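Side-chain contacts in uncharacterized protein (Wolinella succinogenes, PDB 3PU6), which is uncharacterised but probably acts as a hydrogenase maturation protease, an endopeptidase whose cleavage of a hydrogenase precursor helps to activate that enzyme: residues Val6-Gly11 against Gly49-Leu54; Glu30-Trp35 against Glu143-Leu148; Leu110-Leu115 against Phe135-Arg140. One frame throughout, in Å; residues are numbered along the deposited sequence.

Overall arrangement
All three contacts are largely buried. Interactions 1 and 3 are purely apolar and each set a helix on the central sheet: interaction 1 lays helix 48-54 on strand 5-10, and interaction 3 lays helix 128-147 on strand 106-114, on opposite sides of the chain's centre. The centre of interaction 2 lies farthest from the chain's centre, about 14 Å away, and the contact joins the turn after helix 20-31 to the C-terminal end of helix 128-147. It alone has a hydrogen bond across its segments, a weak one from an indole to a carboxylate. Interactions 2 and 3 share helix 128-147 and touch where Gln31 meets Leu138; interactions 1 and 2 touch through Trp35 and the Val6 backbone.

Interaction 1 of 3, residues Val6-Gly11 against Gly49-Leu54; sequences VLLCVG and GKLREL
Val6 meets Leu51 and Leu54, and Leu8 meets Leu51, without a ring, amide or carboxylate among them, and no face or edge enters the contact: it is made by branched methyl groups. Val6 and Leu51 carry most of it in nearly equal measure, and Val6 divides its two methyls between two leucines. CG1 stands anti to the backbone N (chi1 171°) and reaches Leu51 CD2 at 3.8 Å, the two side chains slanting across each other. CG2, anti to the carbonyl carbon, turns to Leu54 and lies 3.5 Å from its CD2; here the side chains run alongside in opposite senses. Leu51 uses its other branch as well, since its CD1 is 4.5 Å from Leu8 CD2, a looser touch. One leucine of the helix thus spans Val6 and Leu8, two residues apart in the strand and facing the same way, while Leu54, one helical turn on and partly exposed, meets Val6 alone. The axes of strand 6-10 and helix 49-54 run nearly antiparallel, at 170°, and come within 11.4 Å. This is the packing of a beta-alpha-beta crossover: helix 48-54 links parallel strands 35-41 and 58-66 and passes over strand 5-10, which lies between them. Leu51 also touches Phe38 of strand 35-41, while Leu7 and Cys9, alternating with the contact residues, point to helix 20-31 on the other face of the sheet.

Interaction 2 of 3, residues Glu30-Trp35 against Glu143-Leu148; sequences EQMPEW and ELDGML
Trp35 and Asp145 bury the most surface here, 65 and 62 Å², with the selenomethionine Met32 next at 30 Å². The indole presents its edge, not a face, to helix 143-147. NE1 donates to Asp145 OD1 across 3.3 Å with an N-H...O angle of 149°, a weak and somewhat bent bond. The carboxylate carbon lies in the indole plane, but the carboxylate itself is turned 71° out of it. With Asp145 CG anti to the backbone N (chi1 -162°), the acid extends from the helix toward the nitrogen. Farther along the same edge, Trp35 CH2 rests 3.9 Å from Leu144 CD2, the two side chains crossing at about a right angle. Met32, its chain bent at chi3, approaches Asp145 from the opposite direction; the modelled meeting of its end with the carboxylate is too close to be relied on. A type I turn from Met32 to Trp35, closed by Trp35 N on Met32 O at 2.8 Å, brings both residues to the helix. Replacing Asp145 with a leucine would probably leave the indole N-H without this acceptor and remove a distant negative partner of Lys5. Lys5 forms a salt bridge with Glu34 and a long, weak ion pair with Asp145, so its positive charge may help to offset two acids whose oxygens, Glu34 OE1 and Asp145 OD1, stand only 5.2 Å apart.

Interaction 3 of 3, residues Leu110-Leu115 against Phe135-Arg140; sequences LGISVL and FVALGR
Ile112 and Ala137 mark the point where the two backbones come nearest, their CA atoms 7.4 Å apart. Residues 110-114 are extended, so Leu110 and Ile112 project from the same face of the strand, with Gly111 between them. Residues 135-140 are regular helix, with Gly139 N bonded to Phe135 O at 3.0 Å and Arg140 N to Val136 O. Ala137 supplies the helix side of the contact with a single methyl. Its CB lies 3.9 Å from Ile112 CD1 and 4.2 Å from Leu110 CD2, so two strand side chains converge on one small residue. They also meet each other, Leu110 CD2 and Ile112 CD1 being 3.8 Å apart. Ile112 gets its methyl there by placing CG1 anti to the carbonyl carbon (chi1 -55°) and continuing in a nearly extended line to CD1. Helix 128-147 here covers one face of a mixed sheet in which strand 106-114 runs parallel to 58-66 and antiparallel to 73-77, a layered alpha/beta architecture consistent with the hydrogenase maturation protease family. Leu110 takes its place with CG anti to the backbone N (chi1 -168°), its CD1 branch lying 4.2 Å from Ala137 O. No hydrogen bond crosses between the segments. Ala137 also touches Leu24 of helix 20-31, the neighbouring helix on this face, and Leu110 packs on Ile141, one turn beyond Ala137.

Interaction 1 of 3, residues Val6-Gly11 against Gly49-Leu54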
ATOM      1  N   VAL A   6      -5.286  -2.920   8.486  1.00 34.70           N
ATOM      2  CA  VAL A   6      -5.775  -2.480   7.173  1.00 34.85           C
ATOM      3  C   VAL A   6      -4.653  -2.274   6.164  1.00 33.68           C
ATOM      4  O   VAL A   6      -3.601  -1.734   6.493  1.00 33.56           O
ATOM      5  CB  VAL A   6      -6.552  -1.134   7.254  1.00 35.28           C
ATOM      6  CG1 VAL A   6      -6.839  -0.597   5.859  1.00 34.44           C
ATOM      7  CG2 VAL A   6      -7.831  -1.293   8.030  1.00 35.77           C
ATOM      8  N   LEU A   7      -4.896  -2.699   4.933  1.00 33.90           N
ATOM      9  CA  LEU A   7      -3.997  -2.420   3.824  1.00 33.06           C
ATOM     10  C   LEU A   7      -4.718  -1.567   2.786  1.00 32.30           C
ATOM     11  O   LEU A   7      -5.634  -2.054   2.121  1.00 31.64           O
ATOM     12  CB  LEU A   7      -3.516  -3.725   3.177  1.00 33.11           C
ATOM     13  CG  LEU A   7      -2.720  -3.585   1.873  1.00 34.55           C
ATOM     14  CD1 LEU A   7      -1.585  -2.559   2.028  1.00 31.45           C
ATOM     15  CD2 LEU A   7      -2.188  -4.948   1.403  1.00 34.29           C
ATOM     16  N   LEU A   8      -4.302  -0.304   2.657  1.00 31.03           N
ATOM     17  CA  LEU A   8      -4.869   0.614   1.663  1.00 31.51           C
ATOM     18  C   LEU A   8      -4.072   0.613   0.362  1.00 31.93           C
ATOM     19  O   LEU A   8      -2.966   1.124   0.314  1.00 31.35           O
ATOM     20  CB  LEU A   8      -4.976   2.048   2.213  1.00 31.56           C
ATOM     21  CG  LEU A   8      -5.487   3.155   1.258  1.00 34.40           C
ATOM     22  CD1 LEU A   8      -6.880   2.876   0.711  1.00 32.87           C
ATOM     23  CD2 LEU A   8      -5.449   4.550   1.895  1.00 35.86           C
ATOM     24  N   CYS A   9      -4.643   0.055  -0.698  1.00 31.68           N
ATOM     25  CA  CYS A   9      -3.926  -0.039  -1.961  1.00 31.60           C
ATOM     26  C   CYS A   9      -4.252   1.121  -2.879  1.00 33.44           C
ATOM     27  O   CYS A   9      -5.418   1.363  -3.196  1.00 32.59           O
ATOM     28  CB  CYS A   9      -4.224  -1.341  -2.678  1.00 30.95           C
ATOM     29  SG  CYS A   9      -4.050  -2.727  -1.622  1.00 36.58           S
ATOM     30  N   VAL A  10      -3.190   1.816  -3.298  1.00 33.52           N
ATOM     31  CA  VAL A  10      -3.253   2.990  -4.159  1.00 32.75           C
ATOM     32  C   VAL A  10      -2.654   2.645  -5.533  1.00 33.15           C
ATOM     33  O   VAL A  10      -1.761   1.802  -5.629  1.00 31.52           O
ATOM     34  CB  VAL A  10      -2.484   4.174  -3.513  1.00 32.24           C
ATOM     35  CG1 VAL A  10      -2.481   5.403  -4.419  1.00 31.73           C
ATOM     36  CG2 VAL A  10      -3.070   4.511  -2.158  1.00 31.50           C
ATOM     37  N   GLY A  11      -3.167   3.279  -6.591  1.00 34.25           N
ATOM     38  CA  GLY A  11      -2.678   3.060  -7.943  1.00 32.69           C
ATOM     39  C   GLY A  11      -3.777   2.933  -8.973  1.00 32.84           C
ATOM     40  O   GLY A  11      -4.955   2.854  -8.637  1.00 35.06           O
ATOM     41  N   GLY A  49     -13.814   7.264   4.995  1.00 38.84           N
ATOM     42  CA  GLY A  49     -14.999   7.076   5.791  1.00 40.27           C
ATOM     43  C   GLY A  49     -14.922   5.762   6.521  1.00 39.20           C
ATOM     44  O   GLY A  49     -14.988   5.724   7.747  1.00 38.13           O
ATOM     45  N   LYS A  50     -14.779   4.690   5.744  1.00 38.54           N
ATOM     46  CA  LYS A  50     -14.608   3.343   6.261  1.00 39.27           C
ATOM     47  C   LYS A  50     -13.457   3.256   7.256  1.00 40.20           C
ATOM     48  O   LYS A  50     -13.510   2.498   8.232  1.00 38.39           O
ATOM     49  CB  LYS A  50     -14.303   2.385   5.117  1.00 42.11           C
ATOM     50  CG  LYS A  50     -15.130   2.567   3.875  1.00 42.76           C
ATOM     51  CD  LYS A  50     -14.782   1.470   2.890  1.00 46.83           C
ATOM     52  CE  LYS A  50     -15.854   1.319   1.827  1.00 54.27           C
ATOM     53  NZ  LYS A  50     -15.697   0.052   1.047  1.00 60.54           N
ATOM     54  N   LEU A  51     -12.402   4.010   6.968  1.00 38.32           N
ATOM     55  CA  LEU A  51     -11.243   4.035   7.817  1.00 38.16           C
ATOM     56  C   LEU A  51     -11.526   4.656   9.177  1.00 39.08           C
ATOM     57  O   LEU A  51     -11.147   4.089  10.192  1.00 38.92           O
ATOM     58  CB  LEU A  51     -10.084   4.746   7.126  1.00 40.71           C
ATOM     59  CG  LEU A  51      -9.365   3.927   6.048  1.00 41.82           C
ATOM     60  CD1 LEU A  51      -8.297   4.772   5.342  1.00 38.47           C
ATOM     61  CD2 LEU A  51      -8.767   2.644   6.629  1.00 38.84           C
ATOM     62  N   ARG A  52     -12.163   5.820   9.215  1.00 38.94           N
ATOM     63  CA  ARG A  52     -12.485   6.421  10.501  1.00 38.88           C
ATOM     64  C   ARG A  52     -13.311   5.423  11.293  1.00 40.66           C
ATOM     65  O   ARG A  52     -13.107   5.212  12.489  1.00 40.08           O
ATOM     66  CB  ARG A  52     -13.310   7.688  10.333  1.00 40.72           C
ATOM     67  CG  ARG A  52     -12.638   8.830   9.593  1.00 45.04           C
ATOM     68  CD  ARG A  52     -13.653   9.950   9.273  1.00 43.90           C
ATOM     69  NE  ARG A  52     -13.159  10.831   8.208  1.00 48.37           N
ATOM     70  CZ  ARG A  52     -13.806  11.092   7.071  1.00 49.19           C
ATOM     71  NH1 ARG A  52     -15.003  10.553   6.861  1.00 49.27           N
ATOM     72  NH2 ARG A  52     -13.269  11.906   6.152  1.00 44.95           N
ATOM     73  N   GLU A  53     -14.240   4.800  10.579  1.00 40.13           N
ATOM     74  CA  GLU A  53     -15.309   4.019  11.156  1.00 38.22           C
ATOM     75  C   GLU A  53     -14.807   2.692  11.719  1.00 41.34           C
ATOM     76  O   GLU A  53     -15.388   2.128  12.652  1.00 44.15           O
ATOM     77  CB  GLU A  53     -16.359   3.777  10.075  1.00 38.33           C
ATOM     78  CG  GLU A  53     -17.650   3.159  10.579  1.00 40.15           C
ATOM     79  CD  GLU A  53     -18.304   3.970  11.688  1.00 40.63           C
ATOM     80  OE1 GLU A  53     -18.279   5.224  11.636  1.00 39.04           O
ATOM     81  OE2 GLU A  53     -18.854   3.340  12.616  1.00 41.85           O
ATOM     82  N   LEU A  54     -13.724   2.193  11.146  1.00 39.60           N
ATOM     83  CA  LEU A  54     -13.152   0.926  11.558  1.00 39.39           C
ATOM     84  C   LEU A  54     -12.093   1.081  12.656  1.00 40.24           C
ATOM     85  O   LEU A  54     -11.825   0.144  13.396  1.00 41.73           O
ATOM     86  CB  LEU A  54     -12.559   0.246  10.335  1.00 40.73           C
ATOM     87  CG  LEU A  54     -11.617  -0.929  10.530  1.00 40.59           C
ATOM     88  CD1 LEU A  54     -12.339  -2.022  11.281  1.00 39.67           C
ATOM     89  CD2 LEU A  54     -11.149  -1.413   9.176  1.00 39.30           C
TER

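Interaction 2 of 3, residues Glu30-Trp35 against Glu143-Leu148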
ATOM      1  N   GLU A  30      -6.538 -12.749  -0.507  1.00 44.44           N
ATOM      2  CA  GLU A  30      -6.544 -14.206  -0.600  1.00 45.61           C
ATOM      3  C   GLU A  30      -5.849 -14.853   0.579  1.00 45.76           C
ATOM      4  O   GLU A  30      -6.438 -15.646   1.297  1.00 48.18           O
ATOM      5  CB  GLU A  30      -5.839 -14.677  -1.869  1.00 45.24           C
ATOM      6  CG  GLU A  30      -6.669 -14.547  -3.116  1.00 52.23           C
ATOM      7  CD  GLU A  30      -5.810 -14.414  -4.370  1.00 56.67           C
ATOM      8  OE1 GLU A  30      -4.643 -14.875  -4.341  1.00 54.63           O
ATOM      9  OE2 GLU A  30      -6.305 -13.848  -5.380  1.00 59.11           O
ATOM     10  N   GLN A  31      -4.581 -14.525   0.772  1.00 45.53           N
ATOM     11  CA  GLN A  31      -3.767 -15.235   1.747  1.00 45.70           C
ATOM     12  C   GLN A  31      -3.959 -14.809   3.202  1.00 47.40           C
ATOM     13  O   GLN A  31      -3.624 -15.561   4.118  1.00 49.74           O
ATOM     14  CB  GLN A  31      -2.304 -15.107   1.375  1.00 44.99           C
ATOM     15  CG  GLN A  31      -2.013 -15.503  -0.051  1.00 45.09           C
ATOM     16  CD  GLN A  31      -0.538 -15.703  -0.277  1.00 46.79           C
ATOM     17  OE1 GLN A  31       0.249 -15.740   0.680  1.00 46.62           O
ATOM     18  NE2 GLN A  31      -0.145 -15.844  -1.541  1.00 45.33           N
HETATM   19  N   MSE A  32      -4.507 -13.617   3.418  1.00 47.80           N
HETATM   20  CA  MSE A  32      -4.433 -12.993   4.733  1.00 46.52           C
HETATM   21  C   MSE A  32      -5.736 -12.397   5.220  1.00 46.15           C
HETATM   22  O   MSE A  32      -5.835 -11.186   5.404  1.00 46.88           O
HETATM   23  CB  MSE A  32      -3.344 -11.929   4.722  1.00 45.96           C
HETATM   24  CG  MSE A  32      -2.045 -12.476   4.134  1.00 49.40           C
HETATM   25 SE   MSE A  32      -0.431 -11.514   4.634  1.00 72.54          SE
HETATM   26  CE  MSE A  32      -0.382 -11.895   6.546  1.00 44.07           C
ATOM     27  N   PRO A  33      -6.724 -13.262   5.472  1.00 47.31           N
ATOM     28  CA  PRO A  33      -8.100 -12.928   5.860  1.00 46.27           C
ATOM     29  C   PRO A  33      -8.208 -12.022   7.092  1.00 46.49           C
ATOM     30  O   PRO A  33      -9.187 -11.291   7.210  1.00 46.39           O
ATOM     31  CB  PRO A  33      -8.710 -14.298   6.160  1.00 47.92           C
ATOM     32  CG  PRO A  33      -7.881 -15.262   5.368  1.00 47.76           C
ATOM     33  CD  PRO A  33      -6.497 -14.717   5.443  1.00 47.67           C
ATOM     34  N   GLU A  34      -7.237 -12.074   7.997  1.00 46.32           N
ATOM     35  CA  GLU A  34      -7.255 -11.196   9.166  1.00 46.93           C
ATOM     36  C   GLU A  34      -6.985  -9.731   8.805  1.00 45.46           C
ATOM     37  O   GLU A  34      -7.216  -8.816   9.612  1.00 43.39           O
ATOM     38  CB  GLU A  34      -6.246 -11.670  10.199  1.00 49.43           C
ATOM     39  CG  GLU A  34      -6.690 -12.894  10.952  1.00 52.33           C
ATOM     40  CD  GLU A  34      -5.797 -13.183  12.138  1.00 59.92           C
ATOM     41  OE1 GLU A  34      -4.933 -12.328  12.447  1.00 58.16           O
ATOM     42  OE2 GLU A  34      -5.956 -14.262  12.758  1.00 65.13           O
ATOM     43  N   TRP A  35      -6.475  -9.524   7.593  1.00 43.70           N
ATOM     44  CA  TRP A  35      -6.288  -8.191   7.036  1.00 40.27           C
ATOM     45  C   TRP A  35      -7.527  -7.799   6.246  1.00 39.88           C
ATOM     46  O   TRP A  35      -8.003  -8.567   5.397  1.00 40.67           O
ATOM     47  CB  TRP A  35      -5.069  -8.167   6.104  1.00 40.34           C
ATOM     48  CG  TRP A  35      -3.782  -8.185   6.825  1.00 40.96           C
ATOM     49  CD1 TRP A  35      -3.197  -9.258   7.439  1.00 41.95           C
ATOM     50  CD2 TRP A  35      -2.908  -7.076   7.030  1.00 38.63           C
ATOM     51  NE1 TRP A  35      -2.009  -8.880   8.018  1.00 41.60           N
ATOM     52  CE2 TRP A  35      -1.807  -7.546   7.781  1.00 39.33           C
ATOM     53  CE3 TRP A  35      -2.949  -5.734   6.660  1.00 36.37           C
ATOM     54  CZ2 TRP A  35      -0.758  -6.720   8.158  1.00 37.22           C
ATOM     55  CZ3 TRP A  35      -1.911  -4.917   7.039  1.00 35.89           C
ATOM     56  CH2 TRP A  35      -0.831  -5.410   7.786  1.00 36.35           C
ATOM     57  N   GLU A 143       5.756 -10.568   6.882  1.00 36.83           N
ATOM     58  CA  GLU A 143       6.783 -10.359   7.911  1.00 36.59           C
ATOM     59  C   GLU A 143       6.265  -9.397   8.967  1.00 36.28           C
ATOM     60  O   GLU A 143       6.460  -9.610  10.168  1.00 36.81           O
ATOM     61  CB  GLU A 143       8.099  -9.850   7.304  1.00 36.68           C
ATOM     62  CG  GLU A 143       8.726 -10.814   6.292  1.00 38.27           C
ATOM     63  CD  GLU A 143       9.771 -10.162   5.380  1.00 40.41           C
ATOM     64  OE1 GLU A 143      10.446  -9.200   5.827  1.00 38.13           O
ATOM     65  OE2 GLU A 143       9.912 -10.627   4.216  1.00 41.42           O
ATOM     66  N   LEU A 144       5.581  -8.350   8.512  1.00 35.95           N
ATOM     67  CA  LEU A 144       5.008  -7.358   9.415  1.00 35.83           C
ATOM     68  C   LEU A 144       3.937  -7.977  10.294  1.00 34.93           C
ATOM     69  O   LEU A 144       3.828  -7.673  11.478  1.00 34.20           O
ATOM     70  CB  LEU A 144       4.409  -6.207   8.625  1.00 35.48           C
ATOM     71  CG  LEU A 144       3.572  -5.293   9.509  1.00 35.19           C
ATOM     72  CD1 LEU A 144       4.459  -4.606  10.539  1.00 34.04           C
ATOM     73  CD2 LEU A 144       2.794  -4.298   8.665  1.00 35.05           C
ATOM     74  N   ASP A 145       3.151  -8.854   9.683  1.00 35.97           N
ATOM     75  CA  ASP A 145       2.085  -9.574  10.359  1.00 36.32           C
ATOM     76  C   ASP A 145       2.611 -10.375  11.537  1.00 38.68           C
ATOM     77  O   ASP A 145       2.039 -10.344  12.631  1.00 39.42           O
ATOM     78  CB  ASP A 145       1.417 -10.518   9.387  1.00 36.44           C
ATOM     79  CG  ASP A 145       0.075 -10.959   9.863  1.00 40.50           C
ATOM     80  OD1 ASP A 145      -0.535 -10.244  10.680  1.00 42.31           O
ATOM     81  OD2 ASP A 145      -0.376 -12.023   9.421  1.00 44.48           O
ATOM     82  N   GLY A 146       3.705 -11.097  11.291  1.00 38.56           N
ATOM     83  CA  GLY A 146       4.398 -11.861  12.308  1.00 37.24           C
ATOM     84  C   GLY A 146       4.940 -10.991  13.415  1.00 38.16           C
ATOM     85  O   GLY A 146       4.807 -11.310  14.595  1.00 40.23           O
HETATM   86  N   MSE A 147       5.553  -9.879  13.047  1.00 35.82           N
HETATM   87  CA  MSE A 147       6.030  -8.971  14.069  1.00 36.75           C
HETATM   88  C   MSE A 147       4.900  -8.513  14.978  1.00 39.37           C
HETATM   89  O   MSE A 147       5.064  -8.450  16.194  1.00 39.64           O
HETATM   90  CB  MSE A 147       6.711  -7.769  13.445  1.00 36.56           C
HETATM   91  CG  MSE A 147       7.193  -6.787  14.467  1.00 39.13           C
HETATM   92 SE   MSE A 147       7.437  -5.025  13.692  1.00 55.71          SE
HETATM   93  CE  MSE A 147       5.745  -4.204  14.294  1.00 45.61           C
ATOM     94  N   LEU A 148       3.748  -8.196  14.385  1.00 40.16           N
ATOM     95  CA  LEU A 148       2.593  -7.713  15.146  1.00 39.61           C
ATOM     96  C   LEU A 148       2.031  -8.711  16.159  1.00 41.01           C
ATOM     97  O   LEU A 148       1.153  -8.360  16.940  1.00 44.25           O
ATOM     98  CB  LEU A 148       1.485  -7.212  14.219  1.00 39.46           C
ATOM     99  CG  LEU A 148       1.776  -5.887  13.504  1.00 37.55           C
ATOM    100  CD1 LEU A 148       0.855  -5.729  12.314  1.00 36.12           C
ATOM    101  CD2 LEU A 148       1.675  -4.697  14.438  1.00 35.32           C
TER

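Interaction 3 of 3, residues Leu110-Leu115 against Phe135-Arg140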
ATOM      1  N   LEU A 110       4.449   1.441   2.385  1.00 29.11           N
ATOM      2  CA  LEU A 110       5.108   0.410   1.591  1.00 29.67           C
ATOM      3  C   LEU A 110       5.202   0.799   0.117  1.00 30.01           C
ATOM      4  O   LEU A 110       4.230   0.655  -0.620  1.00 30.09           O
ATOM      5  CB  LEU A 110       4.344  -0.904   1.704  1.00 30.27           C
ATOM      6  CG  LEU A 110       5.005  -2.194   1.188  1.00 31.08           C
ATOM      7  CD1 LEU A 110       4.224  -3.396   1.661  1.00 30.93           C
ATOM      8  CD2 LEU A 110       5.146  -2.229  -0.323  1.00 30.99           C
ATOM      9  N   GLY A 111       6.369   1.284  -0.309  1.00 30.32           N
ATOM     10  CA  GLY A 111       6.575   1.713  -1.681  1.00 30.28           C
ATOM     11  C   GLY A 111       7.187   0.628  -2.539  1.00 30.43           C
ATOM     12  O   GLY A 111       8.161   0.000  -2.146  1.00 31.78           O
ATOM     13  N   ILE A 112       6.607   0.399  -3.710  1.00 29.72           N
ATOM     14  CA  ILE A 112       7.079  -0.620  -4.631  1.00 28.99           C
ATOM     15  C   ILE A 112       7.527   0.120  -5.856  1.00 29.32           C
ATOM     16  O   ILE A 112       6.728   0.740  -6.544  1.00 30.83           O
ATOM     17  CB  ILE A 112       5.971  -1.622  -4.991  1.00 28.24           C
ATOM     18  CG1 ILE A 112       5.385  -2.234  -3.721  1.00 28.90           C
ATOM     19  CG2 ILE A 112       6.472  -2.721  -5.926  1.00 27.37           C
ATOM     20  CD1 ILE A 112       4.004  -2.862  -3.924  1.00 30.24           C
ATOM     21  N   SER A 113       8.819   0.088  -6.117  1.00 29.45           N
ATOM     22  CA  SER A 113       9.351   0.902  -7.185  1.00 30.39           C
ATOM     23  C   SER A 113       9.038   0.243  -8.516  1.00 29.42           C
ATOM     24  O   SER A 113       9.119  -0.986  -8.637  1.00 26.87           O
ATOM     25  CB  SER A 113      10.848   1.180  -7.000  1.00 30.20           C
ATOM     26  OG  SER A 113      11.623   0.000  -7.056  1.00 35.00           O
ATOM     27  N   VAL A 114       8.625   1.065  -9.488  1.00 28.45           N
ATOM     28  CA  VAL A 114       8.310   0.585 -10.831  1.00 28.35           C
ATOM     29  C   VAL A 114       9.062   1.411 -11.850  1.00 27.98           C
ATOM     30  O   VAL A 114       9.423   2.527 -11.576  1.00 29.89           O
ATOM     31  CB  VAL A 114       6.776   0.569 -11.132  1.00 29.08           C
ATOM     32  CG1 VAL A 114       6.077  -0.548 -10.356  1.00 28.27           C
ATOM     33  CG2 VAL A 114       6.135   1.886 -10.801  1.00 29.01           C
ATOM     34  N   LEU A 115       9.325   0.837 -13.014  1.00 28.95           N
ATOM     35  CA  LEU A 115       9.887   1.575 -14.138  1.00 30.50           C
ATOM     36  C   LEU A 115       8.862   2.546 -14.739  1.00 31.80           C
ATOM     37  O   LEU A 115       7.758   2.156 -15.127  1.00 30.60           O
ATOM     38  CB  LEU A 115      10.396   0.607 -15.209  1.00 31.86           C
ATOM     39  CG  LEU A 115      11.568  -0.283 -14.765  1.00 32.29           C
ATOM     40  CD1 LEU A 115      12.005  -1.237 -15.848  1.00 33.19           C
ATOM     41  CD2 LEU A 115      12.742   0.549 -14.350  1.00 30.33           C
ATOM     42  N   PHE A 135       4.745  -9.952  -5.282  1.00 32.49           N
ATOM     43  CA  PHE A 135       4.966 -11.123  -4.441  1.00 32.70           C
ATOM     44  C   PHE A 135       6.009 -10.895  -3.366  1.00 33.02           C
ATOM     45  O   PHE A 135       5.826 -11.326  -2.230  1.00 34.80           O
ATOM     46  CB  PHE A 135       5.283 -12.358  -5.278  1.00 33.28           C
ATOM     47  CG  PHE A 135       4.068 -12.947  -5.928  1.00 34.75           C
ATOM     48  CD1 PHE A 135       3.206 -13.754  -5.203  1.00 34.41           C
ATOM     49  CD2 PHE A 135       3.757 -12.647  -7.243  1.00 34.48           C
ATOM     50  CE1 PHE A 135       2.082 -14.276  -5.786  1.00 35.89           C
ATOM     51  CE2 PHE A 135       2.631 -13.163  -7.829  1.00 33.89           C
ATOM     52  CZ  PHE A 135       1.793 -13.982  -7.101  1.00 35.40           C
ATOM     53  N   VAL A 136       7.083 -10.197  -3.715  1.00 31.50           N
ATOM     54  CA  VAL A 136       8.080  -9.787  -2.734  1.00 31.48           C
ATOM     55  C   VAL A 136       7.466  -8.878  -1.664  1.00 32.52           C
ATOM     56  O   VAL A 136       7.793  -8.979  -0.477  1.00 33.52           O
ATOM     57  CB  VAL A 136       9.271  -9.084  -3.426  1.00 31.69           C
ATOM     58  CG1 VAL A 136      10.138  -8.356  -2.419  1.00 30.73           C
ATOM     59  CG2 VAL A 136      10.084 -10.082  -4.230  1.00 28.53           C
ATOM     60  N   ALA A 137       6.561  -8.002  -2.100  1.00 33.33           N
ATOM     61  CA  ALA A 137       5.811  -7.110  -1.210  1.00 33.38           C
ATOM     62  C   ALA A 137       4.825  -7.865  -0.293  1.00 34.14           C
ATOM     63  O   ALA A 137       4.626  -7.492   0.864  1.00 33.75           O
ATOM     64  CB  ALA A 137       5.083  -6.044  -2.023  1.00 31.28           C
ATOM     65  N   LEU A 138       4.206  -8.916  -0.822  1.00 34.07           N
ATOM     66  CA  LEU A 138       3.387  -9.803  -0.029  1.00 33.95           C
ATOM     67  C   LEU A 138       4.263 -10.363   1.085  1.00 36.32           C
ATOM     68  O   LEU A 138       3.866 -10.423   2.249  1.00 37.40           O
ATOM     69  CB  LEU A 138       2.876 -10.924  -0.909  1.00 34.60           C
ATOM     70  CG  LEU A 138       1.912 -11.927  -0.286  1.00 36.80           C
ATOM     71  CD1 LEU A 138       0.713 -11.246   0.360  1.00 37.00           C
ATOM     72  CD2 LEU A 138       1.479 -12.881  -1.365  1.00 37.32           C
ATOM     73  N   GLY A 139       5.477 -10.752   0.714  1.00 35.95           N
ATOM     74  CA  GLY A 139       6.433 -11.270   1.664  1.00 35.56           C
ATOM     75  C   GLY A 139       6.531 -10.373   2.875  1.00 38.43           C
ATOM     76  O   GLY A 139       6.401 -10.834   4.014  1.00 38.50           O
ATOM     77  N   ARG A 140       6.743  -9.081   2.629  1.00 37.02           N
ATOM     78  CA  ARG A 140       6.968  -8.123   3.711  1.00 36.13           C
ATOM     79  C   ARG A 140       5.733  -7.863   4.569  1.00 35.17           C
ATOM     80  O   ARG A 140       5.852  -7.537   5.752  1.00 34.57           O
ATOM     81  CB  ARG A 140       7.534  -6.813   3.155  1.00 37.09           C
ATOM     82  CG  ARG A 140       8.584  -7.030   2.072  1.00 37.19           C
ATOM     83  CD  ARG A 140       9.846  -7.679   2.629  1.00 38.49           C
ATOM     84  NE  ARG A 140      10.513  -6.786   3.577  1.00 40.54           N
ATOM     85  CZ  ARG A 140      11.262  -5.739   3.229  1.00 41.74           C
ATOM     86  NH1 ARG A 140      11.456  -5.443   1.939  1.00 38.23           N
ATOM     87  NH2 ARG A 140      11.825  -4.983   4.171  1.00 41.31           N
TER